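Local structure of uncharacterized protein (Leishmania infantum, 4TYZ) at residues A[25-29]-A[30-34]. The protein is of unknown function, though the whole protein may bind and transfer sterols; this piece is its C-terminal GRAM domain. Residues are numbered along the deposited sequence; the frame is centred on the assembly and turned at random.
Sequences AWVEG and SALKQ
Ala25 and Leu32 meet across the end of a two-residue beta hairpin, where strand 20-28 of this GRAM domain, a member of the PH clan, doubles back into strand 31-39. The methyl of Ala25 packs against the branch point of the leucine, CB to CG 3.8 Å, and both leucine methyls lie close by. From the turn side comes Val27, which forms a non-hydrogen-bonded pair with Leu32; its CG2 reaches CD1 of Leu32 at 3.7 Å. That branch stands anti to the valine carbonyl carbon because CG1 takes the position anti to the backbone N (chi1 171°). Leucine thus bridges two residues of the facing strand, and Thr91 of strand 87-91 touches all three side chains from the next strand over.

At the far end of this face Gln34 bends at chi2, bringing OE1 over the Ala25 methyl, while Asn92 ND2 hydrogen-bonds to that same oxygen. The other face carries Trp26 and Lys33, whose side chains lead away from the facing strands; the indole meets the ring of Phe55 edge-to-face instead. What joins this pair is backbone: Trp26 N gives to Lys33 O at 2.9 Å, and Lys33 N returns an equal bond to Trp26 O, this one in the carbonyl plane.

Glu28 and Ala31 close the hairpin in the same two-way fashion, spanning a type II' turn with Gly29 at its first corner, where phi is positive (56°). Glu28 N approaches Ala31 O in the carbonyl plane. The return bond is less regular: Ala31 N sits 3.0 Å from Glu28 O, 47° out of that carbonyl's plane.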
# COMPACT_ATOMS: atom_id res chain seq x y z
N ALA A 25 -2.27 3.56 6.93
CA ALA A 25 -1.11 3.52 7.78
C ALA A 25 -0.45 2.18 7.64
O ALA A 25 -1.10 1.16 7.45
CB ALA A 25 -1.48 3.79 9.23
N TRP A 26 0.87 2.19 7.73
CA TRP A 26 1.66 0.98 7.72
C TRP A 26 1.89 0.59 9.18
O TRP A 26 2.34 1.42 9.98
CB TRP A 26 2.96 1.24 6.97
CG TRP A 26 3.88 0.09 6.80
CD1 TRP A 26 3.62 -1.23 7.03
CD2 TRP A 26 5.24 0.16 6.37
NE1 TRP A 26 4.74 -1.99 6.76
CE2 TRP A 26 5.75 -1.15 6.35
CE3 TRP A 26 6.08 1.22 5.99
CZ2 TRP A 26 7.06 -1.44 5.96
CZ3 TRP A 26 7.38 0.93 5.60
CH2 TRP A 26 7.85 -0.39 5.59
N VAL A 27 1.56 -0.64 9.54
CA VAL A 27 1.78 -1.06 10.92
C VAL A 27 2.74 -2.23 10.92
O VAL A 27 2.61 -3.17 10.13
CB VAL A 27 0.45 -1.45 11.62
CG1 VAL A 27 0.74 -2.09 12.98
CG2 VAL A 27 -0.40 -0.22 11.81
N GLU A 28 3.74 -2.14 11.79
CA GLU A 28 4.68 -3.23 11.99
C GLU A 28 4.90 -3.39 13.47
O GLU A 28 5.52 -2.54 14.11
CB GLU A 28 5.99 -2.97 11.26
CG GLU A 28 6.98 -4.12 11.38
CD GLU A 28 8.33 -3.77 10.78
OE1 GLU A 28 8.47 -3.90 9.55
OE2 GLU A 28 9.22 -3.35 11.55
N GLY A 29 4.37 -4.48 14.01
CA GLY A 29 4.33 -4.66 15.45
C GLY A 29 3.63 -3.49 16.12
O GLY A 29 2.48 -3.19 15.81
N SER A 30 4.34 -2.82 17.02
CA SER A 30 3.73 -1.74 17.80
C SER A 30 3.92 -0.37 17.14
O SER A 30 3.47 0.64 17.69
CB SER A 30 4.31 -1.71 19.21
OG SER A 30 5.73 -1.56 19.20
N ALA A 31 4.56 -0.34 15.98
CA ALA A 31 4.81 0.92 15.28
C ALA A 31 3.76 1.17 14.20
O ALA A 31 3.47 0.29 13.40
CB ALA A 31 6.20 0.91 14.66
N LEU A 32 3.21 2.38 14.19
CA LEU A 32 2.27 2.79 13.15
C LEU A 32 2.79 4.04 12.45
O LEU A 32 3.19 5.01 13.11
CB LEU A 32 0.86 3.05 13.74
CG LEU A 32 -0.22 3.53 12.76
CD1 LEU A 32 -1.59 3.01 13.15
CD2 LEU A 32 -0.26 5.06 12.62
N LYS A 33 2.75 4.02 11.12
CA LYS A 33 3.14 5.17 10.31
C LYS A 33 2.03 5.56 9.34
O LYS A 33 1.75 4.82 8.39
CB LYS A 33 4.40 4.87 9.50
CG LYS A 33 5.56 4.32 10.30
CD LYS A 33 6.38 5.43 10.90
CE LYS A 33 7.65 4.90 11.54
NZ LYS A 33 8.18 5.88 12.51
N GLN A 34 1.42 6.72 9.57
CA GLN A 34 0.43 7.24 8.63
C GLN A 34 1.10 7.64 7.33
O GLN A 34 2.20 8.20 7.34
CB GLN A 34 -0.29 8.45 9.24
CG GLN A 34 -1.45 8.94 8.42
CD GLN A 34 -2.65 8.02 8.49
OE1 GLN A 34 -2.89 7.36 9.51
NE2 GLN A 34 -3.42 7.98 7.41